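Local coordinates for TCP pilus virulence regulatory protein (Vibrio cholerae, PDB 4MLO) that probably activates transcription of virulence genes, including those of the TCP pilus, as an AraC-family DNA-binding regulator that holds a fatty acid, at residues I27-M32 with I86-I91; W34-I39 with N78-V83; L60-S65 with F163-L168. All coordinates share one frame; numbering follows the deposited sequence. Where two conformers were deposited one is given.

Contact 1. Residues I27-M32 with I86-I91; sequences INDYKM and ISDSFI. With PAM (palmitoleic acid), chain E.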
loop_
_atom_site.group_PDB
_atom_site.type_symbol
_atom_site.label_atom_id
_atom_site.label_comp_id
_atom_site.label_asym_id
_atom_site.label_seq_id
_atom_site.Cartn_x
_atom_site.Cartn_y
_atom_site.Cartn_z
ATOM N N ILE A 27 -2.514 1.833 -3.513
ATOM C CA ILE A 27 -1.774 1.837 -2.257
ATOM C C ILE A 27 -1.836 3.276 -1.755
ATOM O O ILE A 27 -1.129 4.150 -2.254
ATOM C CB ILE A 27 -0.343 1.340 -2.435
ATOM C CG1 ILE A 27 -0.341 -0.076 -3.022
ATOM C CG2 ILE A 27 0.361 1.359 -1.123
ATOM C CD1 ILE A 27 -1.115 -1.110 -2.200
ATOM N N ASN A 28 -2.687 3.527 -0.748
ATOM C CA ASN A 28 -2.987 4.881 -0.281
ATOM C C ASN A 28 -1.848 5.474 0.529
ATOM O O ASN A 28 -1.688 6.701 0.585
ATOM C CB ASN A 28 -4.250 4.867 0.574
ATOM C CG ASN A 28 -4.701 6.253 0.934
ATOM O OD1 ASN A 28 -5.125 6.982 0.068
ATOM N ND2 ASN A 28 -4.588 6.631 2.208
ATOM N N ASP A 29 -1.079 4.617 1.197
ATOM C CA ASP A 29 0.053 4.992 2.035
ATOM C C ASP A 29 1.100 3.890 1.932
ATOM O O ASP A 29 0.780 2.762 1.574
ATOM C CB ASP A 29 -0.360 5.166 3.498
ATOM C CG ASP A 29 -1.017 6.509 3.738
ATOM O OD1 ASP A 29 -0.345 7.542 3.511
ATOM O OD2 ASP A 29 -2.196 6.523 4.116
ATOM N N TYR A 30 2.356 4.211 2.238
ATOM C CA TYR A 30 3.421 3.217 2.169
ATOM C C TYR A 30 3.084 2.029 3.056
ATOM O O TYR A 30 2.583 2.203 4.167
ATOM C CB TYR A 30 4.768 3.809 2.599
ATOM C CG TYR A 30 5.265 4.818 1.634
ATOM C CD1 TYR A 30 5.026 6.166 1.836
ATOM C CD2 TYR A 30 5.922 4.425 0.480
ATOM C CE1 TYR A 30 5.462 7.123 0.891
ATOM C CE2 TYR A 30 6.374 5.362 -0.453
ATOM C CZ TYR A 30 6.132 6.700 -0.231
ATOM O OH TYR A 30 6.554 7.624 -1.151
ATOM N N LYS A 31 3.310 0.812 2.536
ATOM C CA LYS A 31 2.970 -0.415 3.265
ATOM C C LYS A 31 4.139 -1.382 3.286
ATOM O O LYS A 31 4.940 -1.447 2.358
ATOM C CB LYS A 31 1.744 -1.135 2.651
ATOM C CG LYS A 31 0.451 -0.422 2.976
ATOM C CD LYS A 31 -0.735 -1.097 2.368
ATOM C CE LYS A 31 -1.939 -0.200 2.442
ATOM N NZ LYS A 31 -2.503 -0.214 3.806
ATOM N N MET A 32 4.206 -2.170 4.357
ATOM C CA MET A 32 5.172 -3.247 4.473
ATOM C C MET A 32 4.405 -4.451 4.990
ATOM O O MET A 32 3.513 -4.294 5.828
ATOM C CB MET A 32 6.317 -2.883 5.419
ATOM C CG MET A 32 7.089 -1.645 4.988
ATOM S SD MET A 32 8.256 -1.017 6.254
ATOM C CE MET A 32 9.455 -2.335 6.262
ATOM N N ILE A 86 2.165 3.050 6.908
ATOM C CA ILE A 86 2.985 4.107 7.499
ATOM C C ILE A 86 2.358 5.452 7.170
ATOM O O ILE A 86 2.151 5.769 5.992
ATOM C CB ILE A 86 4.427 4.053 6.972
ATOM C CG1 ILE A 86 5.024 2.659 7.152
ATOM C CG2 ILE A 86 5.284 5.061 7.706
ATOM C CD1 ILE A 86 6.338 2.478 6.466
ATOM N N SER A 87 2.104 6.266 8.200
ATOM C CA SER A 87 1.425 7.540 7.987
ATOM C C SER A 87 2.292 8.522 7.201
ATOM O O SER A 87 3.527 8.493 7.251
ATOM C CB SER A 87 1.031 8.170 9.330
ATOM O OG SER A 87 2.149 8.669 10.026
ATOM N N ASP A 88 1.616 9.404 6.464
ATOM C CA ASP A 88 2.316 10.456 5.743
ATOM C C ASP A 88 3.121 11.314 6.710
ATOM O O ASP A 88 4.237 11.746 6.394
ATOM C CB ASP A 88 1.318 11.320 4.970
ATOM C CG ASP A 88 0.676 10.589 3.792
ATOM O OD1 ASP A 88 1.333 9.692 3.215
ATOM O OD2 ASP A 88 -0.484 10.926 3.425
ATOM N N SER A 89 2.583 11.560 7.900
ATOM C CA SER A 89 3.309 12.406 8.849
ATOM C C SER A 89 4.635 11.766 9.278
ATOM O O SER A 89 5.648 12.457 9.418
ATOM C CB SER A 89 2.420 12.738 10.054
ATOM O OG SER A 89 2.094 11.596 10.831
ATOM N N PHE A 90 4.665 10.442 9.449
ATOM C CA PHE A 90 5.929 9.792 9.775
ATOM C C PHE A 90 6.899 9.874 8.603
ATOM O O PHE A 90 8.083 10.181 8.792
ATOM C CB PHE A 90 5.721 8.330 10.193
ATOM C CG PHE A 90 7.020 7.620 10.520
ATOM C CD1 PHE A 90 7.692 6.886 9.557
ATOM C CD2 PHE A 90 7.604 7.737 11.786
ATOM C CE1 PHE A 90 8.906 6.252 9.844
ATOM C CE2 PHE A 90 8.808 7.119 12.078
ATOM C CZ PHE A 90 9.470 6.372 11.105
ATOM N N ILE A 91 6.409 9.639 7.377
ATOM C CA ILE A 91 7.271 9.745 6.200
ATOM C C ILE A 91 7.853 11.149 6.101
ATOM O O ILE A 91 9.051 11.321 5.848
ATOM C CB ILE A 91 6.485 9.353 4.931
ATOM C CG1 ILE A 91 6.017 7.897 5.017
ATOM C CG2 ILE A 91 7.305 9.565 3.696
ATOM C CD1 ILE A 91 7.138 6.835 5.087
HETATM C C1 PAM E . -4.816 -3.397 3.897
HETATM O O1 PAM E . -4.623 -3.808 5.073
HETATM O O2 PAM E . -4.541 -2.221 3.562
HETATM C C2 PAM E . -5.411 -4.310 2.860
HETATM C C3 PAM E . -4.488 -4.477 1.643
HETATM C C4 PAM E . -3.155 -5.075 2.086
HETATM C C5 PAM E . -2.211 -5.339 0.919
HETATM C C6 PAM E . -0.836 -5.786 1.414
HETATM C C7 PAM E . -0.878 -7.104 2.185
HETATM C C8 PAM E . -1.212 -8.266 1.265
HETATM C C9 PAM E . -1.335 -9.587 2.019
HETATM C C10 PAM E . -2.386 -9.916 2.777
HETATM C C11 PAM E . -3.560 -8.978 3.002
HETATM C C12 PAM E . -4.888 -9.710 3.202
HETATM C C13 PAM E . -6.017 -8.687 3.052
HETATM C C14 PAM E . -7.384 -9.273 2.766
HETATM C C15 PAM E . -7.398 -10.117 1.498
HETATM C C16 PAM E . -8.773 -10.190 0.882
HETATM O O HOH W 1 2.334 7.066 3.695
HETATM O O HOH W 2 -1.161 8.932 5.948
#

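Contact 2. Residues W34-I39 with N78-V83; sequences WIDSGI and NINVSV. With PAM (palmitoleic acid), chain E.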
loop_
_atom_site.group_PDB
_atom_site.type_symbol
_atom_site.label_atom_id
_atom_site.label_comp_id
_atom_site.label_asym_id
_atom_site.label_seq_id
_atom_site.Cartn_x
_atom_site.Cartn_y
_atom_site.Cartn_z
ATOM N N TRP A 34 4.631 -9.006 5.806
ATOM C CA TRP A 34 5.394 -10.247 5.893
ATOM C C TRP A 34 4.565 -11.278 6.639
ATOM O O TRP A 34 3.656 -10.941 7.402
ATOM C CB TRP A 34 6.739 -10.043 6.598
ATOM C CG TRP A 34 6.602 -9.670 8.028
ATOM C CD1 TRP A 34 6.658 -10.512 9.097
ATOM C CD2 TRP A 34 6.382 -8.357 8.564
ATOM N NE1 TRP A 34 6.467 -9.807 10.262
ATOM C CE2 TRP A 34 6.310 -8.483 9.963
ATOM C CE3 TRP A 34 6.224 -7.088 7.995
ATOM C CZ2 TRP A 34 6.101 -7.393 10.803
ATOM C CZ3 TRP A 34 6.017 -6.006 8.835
ATOM C CH2 TRP A 34 5.949 -6.172 10.225
ATOM N N ILE A 35 4.903 -12.544 6.414
ATOM C CA ILE A 35 4.237 -13.668 7.061
ATOM C C ILE A 35 5.008 -14.038 8.324
ATOM O O ILE A 35 6.212 -13.773 8.441
ATOM C CB ILE A 35 4.120 -14.856 6.077
ATOM C CG1 ILE A 35 5.501 -15.426 5.721
ATOM C CG2 ILE A 35 3.355 -14.428 4.812
ATOM C CD1 ILE A 35 5.458 -16.640 4.794
ATOM N N ASP A 36 4.317 -14.645 9.299
ATOM C CA ASP A 36 4.935 -14.899 10.598
ATOM C C ASP A 36 5.541 -16.290 10.709
ATOM O O ASP A 36 6.214 -16.582 11.704
ATOM C CB ASP A 36 3.916 -14.707 11.722
ATOM C CG ASP A 36 2.882 -15.814 11.768
ATOM O OD1 ASP A 36 2.696 -16.531 10.757
ATOM O OD2 ASP A 36 2.234 -15.955 12.819
ATOM N N SER A 37 5.328 -17.142 9.716
ATOM C CA SER A 37 5.733 -18.537 9.802
ATOM C C SER A 37 5.486 -19.178 8.450
ATOM O O SER A 37 4.722 -18.665 7.622
ATOM C CB SER A 37 4.968 -19.287 10.894
ATOM O OG SER A 37 3.580 -19.288 10.620
ATOM N N GLY A 38 6.144 -20.297 8.240
ATOM C CA GLY A 38 5.938 -21.053 7.045
ATOM C C GLY A 38 6.477 -20.340 5.819
ATOM O O GLY A 38 7.356 -19.474 5.886
ATOM N N ILE A 39 5.917 -20.727 4.678
ATOM C CA ILE A 39 6.340 -20.251 3.372
ATOM C C ILE A 39 5.096 -19.822 2.611
ATOM O O ILE A 39 4.007 -20.366 2.808
ATOM C CB ILE A 39 7.111 -21.337 2.586
ATOM C CG1 ILE A 39 8.355 -21.779 3.355
ATOM C CG2 ILE A 39 7.501 -20.837 1.200
ATOM C CD1 ILE A 39 9.420 -20.701 3.502
ATOM N N ASN A 78 -2.273 -22.380 9.814
ATOM C CA ASN A 78 -2.559 -20.963 9.638
ATOM C C ASN A 78 -1.267 -20.155 9.631
ATOM O O ASN A 78 -0.369 -20.376 10.443
ATOM C CB ASN A 78 -3.477 -20.454 10.751
ATOM C CG ASN A 78 -3.707 -18.932 10.678
ATOM O OD1 ASN A 78 -4.600 -18.461 9.969
ATOM N ND2 ASN A 78 -2.900 -18.167 11.418
ATOM N N ILE A 79 -1.184 -19.215 8.689
ATOM C CA ILE A 79 -0.148 -18.188 8.650
ATOM C C ILE A 79 -0.820 -16.876 9.007
ATOM O O ILE A 79 -1.968 -16.639 8.612
ATOM C CB ILE A 79 0.492 -18.085 7.250
ATOM C CG1 ILE A 79 1.379 -19.301 6.968
ATOM C CG2 ILE A 79 1.293 -16.793 7.110
ATOM C CD1 ILE A 79 1.852 -19.351 5.519
ATOM N N ASN A 80 -0.115 -16.032 9.748
ATOM C CA ASN A 80 -0.546 -14.665 9.994
ATOM C C ASN A 80 0.260 -13.727 9.119
ATOM O O ASN A 80 1.502 -13.759 9.140
ATOM C CB ASN A 80 -0.385 -14.281 11.463
ATOM C CG ASN A 80 -1.312 -15.073 12.364
ATOM O OD1 ASN A 80 -2.459 -15.325 12.010
ATOM N ND2 ASN A 80 -0.807 -15.492 13.516
ATOM N N VAL A 81 -0.441 -12.860 8.386
ATOM C CA VAL A 81 0.207 -11.835 7.566
ATOM C C VAL A 81 0.088 -10.501 8.286
ATOM O O VAL A 81 -1.017 -9.983 8.485
ATOM C CB VAL A 81 -0.410 -11.750 6.162
ATOM C CG1 VAL A 81 0.434 -10.858 5.259
ATOM C CG2 VAL A 81 -0.537 -13.133 5.558
ATOM N N SER A 82 1.239 -9.927 8.646
ATOM C CA SER A 82 1.274 -8.636 9.299
ATOM C C SER A 82 1.464 -7.561 8.247
ATOM O O SER A 82 2.276 -7.718 7.332
ATOM C CB SER A 82 2.413 -8.577 10.319
ATOM O OG SER A 82 2.252 -9.557 11.322
ATOM N N VAL A 83 0.732 -6.456 8.410
ATOM C CA VAL A 83 0.745 -5.341 7.463
ATOM C C VAL A 83 0.922 -4.052 8.252
ATOM O O VAL A 83 0.065 -3.703 9.070
ATOM C CB VAL A 83 -0.557 -5.281 6.652
ATOM C CG1 VAL A 83 -0.511 -4.126 5.607
ATOM C CG2 VAL A 83 -0.818 -6.592 5.986
HETATM C C1 PAM E . -4.816 -3.397 3.897
HETATM O O1 PAM E . -4.623 -3.808 5.073
HETATM O O2 PAM E . -4.541 -2.221 3.562
HETATM C C2 PAM E . -5.411 -4.310 2.860
HETATM C C3 PAM E . -4.488 -4.477 1.643
HETATM C C4 PAM E . -3.155 -5.075 2.086
HETATM C C5 PAM E . -2.211 -5.339 0.919
HETATM C C6 PAM E . -0.836 -5.786 1.414
HETATM C C7 PAM E . -0.878 -7.104 2.185
HETATM C C8 PAM E . -1.212 -8.266 1.265
HETATM C C9 PAM E . -1.335 -9.587 2.019
HETATM C C10 PAM E . -2.386 -9.916 2.777
HETATM C C11 PAM E . -3.560 -8.978 3.002
HETATM C C12 PAM E . -4.888 -9.710 3.202
HETATM C C13 PAM E . -6.017 -8.687 3.052
HETATM C C14 PAM E . -7.384 -9.273 2.766
HETATM C C15 PAM E . -7.398 -10.117 1.498
HETATM C C16 PAM E . -8.773 -10.190 0.882
HETATM O O HOH W 3 3.530 -11.469 10.327
#

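Contact 3. Residues L60-S65 with F163-L168; sequences LLKKNS and FITDDL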
loop_
_atom_site.group_PDB
_atom_site.type_symbol
_atom_site.label_atom_id
_atom_site.label_comp_id
_atom_site.label_asym_id
_atom_site.label_seq_id
_atom_site.Cartn_x
_atom_site.Cartn_y
_atom_site.Cartn_z
ATOM N N LEU A 60 7.646 -4.495 0.446
ATOM C CA LEU A 60 7.344 -3.081 0.556
ATOM C C LEU A 60 6.516 -2.668 -0.646
ATOM O O LEU A 60 6.916 -2.923 -1.786
ATOM C CB LEU A 60 8.630 -2.265 0.608
ATOM C CG LEU A 60 9.544 -2.512 1.813
ATOM C CD1 LEU A 60 10.499 -3.695 1.557
ATOM C CD2 LEU A 60 10.300 -1.267 2.175
ATOM N N LEU A 61 5.439 -1.931 -0.401
ATOM C CA LEU A 61 4.567 -1.454 -1.476
ATOM C C LEU A 61 4.601 0.069 -1.498
ATOM O O LEU A 61 4.375 0.722 -0.469
ATOM C CB LEU A 61 3.123 -1.950 -1.310
ATOM C CG LEU A 61 2.926 -3.477 -1.212
ATOM C CD1 LEU A 61 1.454 -3.786 -1.042
ATOM C CD2 LEU A 61 3.472 -4.166 -2.444
ATOM N N LYS A 62 4.876 0.633 -2.672
ATOM C CA LYS A 62 5.062 2.077 -2.792
ATOM C C LYS A 62 3.725 2.808 -2.811
ATOM O O LYS A 62 2.759 2.383 -3.457
ATOM C CB LYS A 62 5.846 2.406 -4.061
ATOM C CG LYS A 62 6.275 3.833 -4.118
ATOM C CD LYS A 62 6.785 4.203 -5.482
ATOM C CE LYS A 62 7.927 3.359 -5.882
ATOM N NZ LYS A 62 8.500 3.896 -7.158
ATOM N N LYS A 63 3.679 3.935 -2.113
ATOM C CA LYS A 63 2.496 4.776 -2.118
ATOM C C LYS A 63 2.186 5.221 -3.535
ATOM O O LYS A 63 3.095 5.514 -4.321
ATOM C CB LYS A 63 2.724 6.000 -1.231
ATOM C CG LYS A 63 1.485 6.844 -1.047
ATOM C CD LYS A 63 1.762 8.131 -0.265
ATOM C CE LYS A 63 0.482 8.919 -0.119
ATOM N NZ LYS A 63 0.671 10.280 0.453
ATOM N N ASN A 64 0.888 5.236 -3.849
ATOM C CA ASN A 64 0.293 5.647 -5.129
ATOM C C ASN A 64 0.514 4.623 -6.222
ATOM O O ASN A 64 0.201 4.879 -7.377
ATOM C CB ASN A 64 0.783 7.019 -5.603
ATOM C CG ASN A 64 0.336 8.127 -4.685
ATOM O OD1 ASN A 64 -0.776 8.116 -4.164
ATOM N ND2 ASN A 64 1.224 9.074 -4.437
ATOM N N SER A 65 1.019 3.442 -5.885
ATOM C CA SER A 65 1.123 2.421 -6.897
ATOM C C SER A 65 -0.229 1.728 -7.059
ATOM O O SER A 65 -1.099 1.807 -6.198
ATOM C CB SER A 65 2.209 1.401 -6.539
ATOM O OG SER A 65 1.917 0.724 -5.318
ATOM N N PHE A 163 12.081 4.413 -3.398
ATOM C CA PHE A 163 10.902 3.965 -2.673
ATOM C C PHE A 163 10.117 5.163 -2.148
ATOM O O PHE A 163 8.937 5.308 -2.469
ATOM C CB PHE A 163 11.286 3.024 -1.521
ATOM C CG PHE A 163 10.093 2.447 -0.793
ATOM C CD1 PHE A 163 9.889 2.714 0.554
ATOM C CD2 PHE A 163 9.158 1.667 -1.473
ATOM C CE1 PHE A 163 8.800 2.218 1.219
ATOM C CE2 PHE A 163 8.037 1.159 -0.799
ATOM C CZ PHE A 163 7.882 1.429 0.545
ATOM N N ILE A 164 10.766 6.062 -1.411
ATOM C CA ILE A 164 10.088 7.268 -0.917
ATOM C C ILE A 164 10.091 8.303 -2.042
ATOM O O ILE A 164 11.085 8.991 -2.299
ATOM C CB ILE A 164 10.723 7.819 0.361
ATOM C CG1 ILE A 164 10.797 6.733 1.445
ATOM C CG2 ILE A 164 9.937 9.053 0.856
ATOM C CD1 ILE A 164 9.442 6.101 1.794
ATOM N N THR A 165 8.945 8.433 -2.684
ATOM C CA THR A 165 8.787 9.291 -3.849
ATOM C C THR A 165 8.845 10.748 -3.455
ATOM O O THR A 165 8.500 11.126 -2.340
ATOM C CB THR A 165 7.459 8.997 -4.544
ATOM O OG1 THR A 165 7.437 7.614 -4.925
ATOM C CG2 THR A 165 7.291 9.838 -5.784
ATOM N N ASP A 166 9.262 11.574 -4.410
ATOM C CA ASP A 166 9.360 13.005 -4.183
ATOM C C ASP A 166 7.989 13.664 -4.037
ATOM O O ASP A 166 7.022 13.309 -4.725
ATOM C CB ASP A 166 10.112 13.655 -5.331
ATOM C CG ASP A 166 10.396 15.100 -5.062
ATOM O OD1 ASP A 166 11.482 15.392 -4.529
ATOM O OD2 ASP A 166 9.512 15.932 -5.347
ATOM N N ASP A 167 7.938 14.692 -3.182
ATOM C CA ASP A 167 6.677 15.346 -2.835
ATOM C C ASP A 167 5.957 15.928 -4.047
ATOM O O ASP A 167 4.736 16.087 -4.013
ATOM C CB ASP A 167 6.925 16.475 -1.828
ATOM C CG ASP A 167 7.346 15.972 -0.473
ATOM O OD1 ASP A 167 6.504 15.365 0.224
ATOM O OD2 ASP A 167 8.515 16.211 -0.099
ATOM N N LEU A 168 6.684 16.245 -5.112
ATOM C CA LEU A 168 6.139 16.941 -6.268
ATOM C C LEU A 168 5.636 16.011 -7.367
ATOM O O LEU A 168 5.219 16.493 -8.414
ATOM C CB LEU A 168 7.205 17.879 -6.847
HETATM O O HOH W 4 4.913 7.381 -3.967
#

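Contact 1. Residues I27-M32 with I86-I91
Asp29, in the loop leading into strand 31-35 of the cupin-like domain's antiparallel sheet, comes up against Asp88 in the first turn of helix 88-93, which follows the neighbouring strand 79-86. The two carboxylates meet with their planes 62° apart, Asp29 OD1 lying 2.7 Å from Asp88 OD1. Both atoms are acceptors, so the proximity is a like-charge contact; Lys63, salt-bridged to Asp88 OD1, probably offsets part of the repulsion, though so close an approach may raise the pKa of one of the acids. A water 2.9 Å from Asp29 OD1 donates to that oxygen and accepts from the backbone N of Asp88, tying the loop to the helix. Tyr30 gives the backbone link: its O receives Ile86 N at 2.9 Å, with an N-H...O angle of 170°. The Tyr30 and Ile91 side chains cross at about a right angle, CD1 of the tyrosine 3.8 Å from Ile91 CG1, while the Tyr30 hydroxyl is engaged by the backbone N of Thr165. Lys31 points the other way, into the fatty-acid pocket; a chain extended as far as CE and bent at the last torsion (chi4 -78°) brings NZ 2.9 Å from carboxylate oxygen O2 of palmitoleic acid, with Thr85 OG1 as a further partner. Met32, also touched by phenylalanines of helix 141-159, ends the contact by setting its SD 4.0 Å from Ile86 CD1.

Contact 2. Residues W34-I39 with N78-V83
Trp34 lies over Ser82, the six-membered ring of the indole covering the serine CB, which stands 4.1 Å from the ring centroid and 20° off the normal. This CH-pi contact depends on the tryptophan's first torsion (chi1 66°), which places CG between the backbone N and the carbonyl carbon and turns the ring toward the neighbouring strand. Ile124, Leu127 and Val131 of helix 121-131 also touch the indole. Ile35 and Val81 occupy the other face of the sheet, where the Ile35 CB rests 3.6 Å from Ile79 CG2 and Val81 CG1 reaches C10 of palmitoleic acid at 3.9 Å.

The alternation follows from antiparallel pairing in the sheet of the cupin-like domain: Trp34 and Ser82 form a hydrogen-bonded pair, with Ser82 N to Trp34 O at 2.9 Å and a return bond from Trp34 N, whereas Ile35 and Val81 form a non-hydrogen-bonded one. One residue on, a side chain takes over half of the pairing: Asp36 N still donates to Asn80 O, but Asn80 N donates to Asp36 OD1 at 3.0 Å. That oxygen is gripped from opposite faces of the carboxylate plane, by Asn80 N and by Ser37 OG. Asp36 OD2 takes a weak bond from Asn80 ND2, the carboxylate and amide planes being 52° apart, and Asn78 ND2 reaches Asn80 OD1 from above its carbonyl plane. Past the end of the strand, Ser37 O is buried without a polar partner, 3.5 Å from Ile79 CG1.

Contact 3. Residues L60-S65 with F163-L168
Phe163 drives its ring against the end of strand 57-61. With CG anti to the backbone N (chi1 -176°), the ring extends far enough for Leu60 CD2 to lie over one face, 4.2 Å from the centroid and 22° off the normal. The far rim is engaged as well: Phe163 CE2 is 3.7 Å from Leu60 CB, and the carbonyl carbon of Leu61 meets the ring at its edge. The backbone O of Phe163 rests 3.5 Å from Lys62 CG, so the lysine contributes its aliphatic stem here. Two residues on, Thr165 crosses that stem at about a right angle, OG1 3.5 Å from Lys62 CD. A water 2.7 Å from Thr165 OG1 donates a hydrogen bond to Lys63 O. The lysines belong to a type II beta turn, Lys62 to Ser65, in which Lys62 O accepts from both N and OG of Ser65. Farther along, Asp166 OD2 accepts from Leu168 N in an Asx turn. Residues 163-168 lie in the loop between helix 141-159 and helix 170-180, and the Phe163 ring is wedged among Phe152 of the former helix, Leu115 of strand 114-118 and Tyr30.

How the contacts relate
Contacts 1 and 3 lie close, their centres 9 Å apart, and are joined by backbone pairing of strands 31-35 and 57-61 and by Tyr30 against Phe163. Contact 2 sits farther along the same five-stranded sheet, about 21 Å from contact 1 and 24 Å from contact 3, centre to centre. Contacts 1 and 2 share strand 31-35, and in sequence both segments of contact 2 fall between those of contact 1; contact 3 alternates with each, its second segment coming last along the chain. All three include palmitoleic acid pocket residues, so strands lining part of that pocket also carry, at the end of strand 57-61, the loop before helix 170-180.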